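PDB 2UVF: exopolygalacturonase from Yersinia enterocolitica, which probably hydrolyses pectic polygalacturonic acid from the chain end, as a family 28 glycoside hydrolase that binds digalacturonic acid. Local coordinates for residues P44-Y48 with E340-L344; P122-F128 with P145-S151. All coordinates share one frame; numbering follows the deposited sequence.

Interactions 1 and 2 illustrate how a small beta-sandwich domain is built and then set against a larger beta-helix. Interaction 2 lies within the fibronectin type III domain, joining two neighbouring strands of one of its sheets; it is largely a surface contact, held by a series of backbone hydrogen bonds. Interaction 1 is partly buried and links that domain to the parallel beta-helix, with no hydrogen bond between its two segments: a turn settles on a tyrosine ring by apolar and CH-pi contact. The centres are about 16 Å apart, and Y48, which ends the first segment of interaction 1, packs against K149 and S151 of interaction 2.

Interaction 1: P44-Y48 with E340-L344; sequences PTLAY and ENVYL
The seam between the fibronectin type III domain and the right-handed parallel beta-helix of the glycoside hydrolase is formed here by a type II beta turn, P44 to A47, seated on Y343 of strand 342-345, just past a corner of the helix at E340 and N341. The Y343 ring is the platform. A chi1 of -178° extends the ring away from the strand amide and under the second half of the turn. A47 CA lies over one face in a CH-pi contact, 3.8 Å from the ring centroid and 25° off the normal, and the methyl CB follows at 3.5 Å from Y343 CE1. L46 O lies over the same face, displaced toward the rim, 3.6 Å from Y343 CD2; it accepts a hydrogen bond from R262 NH2, on strand 258-264, and a weak one from Y48 N. The beta carbons L46 CB and Y343 CB meet at 3.7 Å where the tyrosine leaves its strand.

At the corner itself, T45 and L46 both lean on N341. The methyl T45 CG2 comes within 3.7 Å of N341 CB, the two side chains crossing at about a right angle. L46 brings its CD1 branch to the same beta carbon, 3.6 Å from N341 CB, and 3.4 Å from N341 O. Strands 258-264 and 365-368 extend the seat: N260 touches L46, and V366 touches both P44 and T45.

Y343 OH is hydrogen-bonded to N368, which helps to fix the ring beneath the turn. Since the two segments share no hydrogen bond, their fit depends mainly on shape and on carbon surfaces, with one carbonyl oxygen laid over the ring, while L46 O and the tyrosine hydroxyl find hydrogen-bond partners on other strands of the beta-helix.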
# COMPACT_ATOMS: atom_id res chain seq x y z
N PRO A 44 -8.79 3.51 14.25
CA PRO A 44 -8.29 2.38 13.47
C PRO A 44 -7.67 1.33 14.39
O PRO A 44 -7.16 1.66 15.46
CB PRO A 44 -7.21 3.02 12.57
CG PRO A 44 -7.59 4.47 12.50
CD PRO A 44 -8.16 4.78 13.86
N THR A 45 -7.75 0.07 13.95
CA THR A 45 -7.23 -1.10 14.69
C THR A 45 -5.86 -0.91 15.34
O THR A 45 -4.85 -0.65 14.66
CB THR A 45 -7.21 -2.33 13.76
OG1 THR A 45 -8.56 -2.77 13.54
CG2 THR A 45 -6.37 -3.47 14.34
N LEU A 46 -5.84 -1.05 16.67
CA LEU A 46 -4.64 -0.92 17.49
C LEU A 46 -3.93 0.44 17.36
O LEU A 46 -2.78 0.60 17.80
CB LEU A 46 -3.68 -2.09 17.25
CG LEU A 46 -4.07 -3.44 17.87
CD1 LEU A 46 -3.34 -4.55 17.20
CD2 LEU A 46 -3.78 -3.45 19.37
N ALA A 47 -4.64 1.41 16.77
CA ALA A 47 -4.12 2.76 16.55
C ALA A 47 -4.08 3.59 17.84
O ALA A 47 -4.37 4.80 17.83
CB ALA A 47 -4.94 3.47 15.45
N TYR A 48 -3.74 2.94 18.94
CA TYR A 48 -3.69 3.62 20.24
C TYR A 48 -2.58 3.09 21.14
O TYR A 48 -1.94 2.06 20.85
CB TYR A 48 -5.05 3.60 20.93
CG TYR A 48 -5.53 2.23 21.33
CD1 TYR A 48 -5.16 1.68 22.56
CD2 TYR A 48 -6.35 1.49 20.49
CE1 TYR A 48 -5.59 0.43 22.93
CE2 TYR A 48 -6.79 0.24 20.87
CZ TYR A 48 -6.41 -0.29 22.09
OH TYR A 48 -6.83 -1.54 22.46
N GLU A 340 -4.60 -11.48 13.14
CA GLU A 340 -5.83 -10.81 13.47
C GLU A 340 -5.47 -9.57 14.28
O GLU A 340 -4.98 -9.70 15.40
CB GLU A 340 -6.73 -11.74 14.30
CG GLU A 340 -8.08 -11.15 14.64
CD GLU A 340 -9.04 -11.21 13.47
OE1 GLU A 340 -8.78 -12.03 12.55
OE2 GLU A 340 -10.04 -10.45 13.47
N ASN A 341 -5.69 -8.38 13.68
CA ASN A 341 -5.29 -7.05 14.22
C ASN A 341 -3.81 -6.68 14.06
O ASN A 341 -2.99 -7.00 14.92
CB ASN A 341 -5.70 -6.83 15.69
CG ASN A 341 -7.15 -7.19 15.97
OD1 ASN A 341 -7.47 -7.70 17.04
ND2 ASN A 341 -8.02 -6.91 15.04
N VAL A 342 -3.46 -5.97 12.99
CA VAL A 342 -2.09 -5.46 12.80
C VAL A 342 -2.04 -3.93 12.83
O VAL A 342 -2.97 -3.26 12.40
CB VAL A 342 -1.47 -5.95 11.49
CG1 VAL A 342 -0.00 -5.53 11.40
CG2 VAL A 342 -1.59 -7.44 11.37
N TYR A 343 -0.96 -3.37 13.37
CA TYR A 343 -0.76 -1.93 13.34
C TYR A 343 0.69 -1.61 13.04
O TYR A 343 1.57 -1.81 13.89
CB TYR A 343 -1.21 -1.24 14.65
CG TYR A 343 -1.08 0.30 14.67
CD1 TYR A 343 -1.96 1.12 13.96
CD2 TYR A 343 -0.11 0.93 15.47
CE1 TYR A 343 -1.85 2.53 14.00
CE2 TYR A 343 -0.00 2.33 15.52
CZ TYR A 343 -0.88 3.12 14.79
OH TYR A 343 -0.77 4.51 14.83
N LEU A 344 0.91 -1.08 11.83
CA LEU A 344 2.22 -0.60 11.37
C LEU A 344 2.22 0.93 11.40
O LEU A 344 1.25 1.54 10.97
CB LEU A 344 2.50 -1.14 9.95
CG LEU A 344 2.16 -2.64 9.77
CD1 LEU A 344 2.21 -3.06 8.28
CD2 LEU A 344 3.04 -3.56 10.66

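Interaction 2: P122-F128 with P145-S151; sequences PETSYQF and PITAKTS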
# COMPACT_ATOMS: atom_id res chain seq x y z
N PRO A 122 -2.34 6.94 30.87
CA PRO A 122 -2.57 5.49 30.73
C PRO A 122 -3.94 5.06 31.23
O PRO A 122 -4.34 5.46 32.32
CB PRO A 122 -1.47 4.88 31.62
CG PRO A 122 -0.44 5.92 31.75
CD PRO A 122 -1.17 7.22 31.73
N GLU A 123 -4.65 4.27 30.43
CA GLU A 123 -5.86 3.56 30.89
C GLU A 123 -7.13 4.41 31.06
O GLU A 123 -8.09 3.98 31.71
CB GLU A 123 -5.54 2.83 32.20
CG GLU A 123 -5.96 1.38 32.25
CD GLU A 123 -4.98 0.54 33.05
OE1 GLU A 123 -3.92 1.08 33.46
OE2 GLU A 123 -5.27 -0.66 33.26
N THR A 124 -7.15 5.60 30.46
CA THR A 124 -8.23 6.58 30.64
C THR A 124 -9.20 6.61 29.45
O THR A 124 -8.78 6.56 28.29
CB THR A 124 -7.64 8.01 30.85
OG1 THR A 124 -6.64 7.97 31.88
CG2 THR A 124 -8.72 9.03 31.22
N SER A 125 -10.50 6.68 29.74
CA SER A 125 -11.52 6.87 28.70
C SER A 125 -11.61 8.33 28.27
O SER A 125 -11.47 9.24 29.11
CB SER A 125 -12.89 6.41 29.20
OG SER A 125 -13.13 5.05 28.91
N TYR A 126 -11.85 8.55 26.97
CA TYR A 126 -12.04 9.89 26.40
C TYR A 126 -13.13 9.81 25.35
O TYR A 126 -13.21 8.83 24.60
CB TYR A 126 -10.76 10.41 25.75
CG TYR A 126 -9.57 10.53 26.67
CD1 TYR A 126 -9.39 11.66 27.45
CD2 TYR A 126 -8.60 9.51 26.74
CE1 TYR A 126 -8.29 11.78 28.31
CE2 TYR A 126 -7.50 9.63 27.60
CZ TYR A 126 -7.35 10.77 28.38
OH TYR A 126 -6.27 10.91 29.23
N GLN A 127 -13.99 10.83 25.31
CA GLN A 127 -15.02 10.94 24.27
C GLN A 127 -14.53 11.87 23.16
O GLN A 127 -13.71 12.75 23.41
CB GLN A 127 -16.35 11.42 24.88
CG GLN A 127 -17.58 11.39 23.95
CD GLN A 127 -18.00 12.79 23.46
OE1 GLN A 127 -19.07 12.95 22.89
NE2 GLN A 127 -17.15 13.79 23.70
N PHE A 128 -15.00 11.64 21.94
CA PHE A 128 -14.52 12.36 20.75
C PHE A 128 -15.67 12.64 19.76
O PHE A 128 -16.49 11.75 19.47
CB PHE A 128 -13.41 11.56 20.03
CG PHE A 128 -12.14 11.36 20.83
CD1 PHE A 128 -11.29 12.43 21.11
CD2 PHE A 128 -11.77 10.08 21.25
CE1 PHE A 128 -10.09 12.24 21.83
CE2 PHE A 128 -10.58 9.88 21.96
CZ PHE A 128 -9.74 10.95 22.26
N PRO A 145 -20.76 10.57 18.82
CA PRO A 145 -19.53 10.46 19.60
C PRO A 145 -18.91 9.06 19.60
O PRO A 145 -19.59 8.07 19.31
CB PRO A 145 -19.97 10.85 21.02
CG PRO A 145 -21.41 10.57 21.06
CD PRO A 145 -21.94 10.76 19.68
N ILE A 146 -17.63 8.99 19.91
CA ILE A 146 -17.01 7.73 20.28
C ILE A 146 -16.26 7.91 21.59
O ILE A 146 -15.69 8.98 21.87
CB ILE A 146 -16.09 7.09 19.15
CG1 ILE A 146 -14.79 7.86 18.94
CG2 ILE A 146 -16.85 6.90 17.84
CD1 ILE A 146 -13.70 7.00 18.30
N THR A 147 -16.32 6.88 22.42
CA THR A 147 -15.48 6.78 23.60
C THR A 147 -14.37 5.79 23.26
O THR A 147 -14.63 4.75 22.63
CB THR A 147 -16.28 6.23 24.81
OG1 THR A 147 -17.66 6.57 24.65
CG2 THR A 147 -15.74 6.78 26.13
N ALA A 148 -13.15 6.13 23.65
CA ALA A 148 -12.01 5.25 23.45
C ALA A 148 -11.04 5.33 24.62
O ALA A 148 -10.73 6.42 25.12
CB ALA A 148 -11.31 5.55 22.14
N LYS A 149 -10.56 4.17 25.04
CA LYS A 149 -9.68 4.08 26.19
C LYS A 149 -8.24 3.79 25.76
O LYS A 149 -7.99 2.88 24.97
CB LYS A 149 -10.19 2.99 27.16
CG LYS A 149 -9.66 3.09 28.59
CD LYS A 149 -10.42 2.19 29.54
CE LYS A 149 -9.93 0.74 29.49
NZ LYS A 149 -8.72 0.52 30.35
N THR A 150 -7.31 4.58 26.29
CA THR A 150 -5.89 4.29 26.17
C THR A 150 -5.56 2.92 26.78
O THR A 150 -6.39 2.31 27.46
CB THR A 150 -5.01 5.40 26.84
OG1 THR A 150 -5.48 5.68 28.17
CG2 THR A 150 -5.02 6.68 26.00
N SER A 151 -4.35 2.43 26.52
CA SER A 151 -3.89 1.17 27.07
C SER A 151 -3.07 1.43 28.34
O SER A 151 -2.70 2.57 28.63
CB SER A 151 -3.07 0.40 26.03
OG SER A 151 -1.79 0.99 25.83
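Backbone hydrogen bonds between Y126 and A148, and between F128 and I146, form the regular part of this antiparallel pairing. A148 N to Y126 O is 2.9 Å, and Y126 N returns a bond to A148 O. F128 N to I146 O is 2.7 Å, answered by I146 N to F128 O. Beyond the strands, T150 N still reaches T124 O, but the reply comes from a side chain: T124 N donates to T150 OG1 at 2.8 Å (150° at the hydrogen). A chi1 of 49° sets that hydroxyl between its own backbone N and carbonyl carbon, facing segment 122-128; it is also hydrogen-bonded to K121 O, just before that segment.

These are two adjacent strands of the fibronectin type III sandwich, joined as a beta hairpin, with 146-149 outermost in its four-stranded sheet.

Apolar contacts gather on the face carrying Y126, F128, I146 and A148, which looks toward the other sheet. F128 CB meets I146 CG1 at 4.1 Å, and the edge of the phenyl ring, at CE2, approaches A148 CB. The methyl T150 CG2 sits near the plane of the Y126 ring, 4.2 Å from CE2. L41 and L55 pack against both F128 and I146.

S125, Q127, T147 and K149 occupy the outer face. K149, bent in its last two torsions, lies alongside E123, in the loop before strand 125-134, and places NZ 3.5 Å from E123 CG; NZ and E123 OE2 remain 4.7 Å apart, a separation at which opposite charges probably attract without forming a salt bridge.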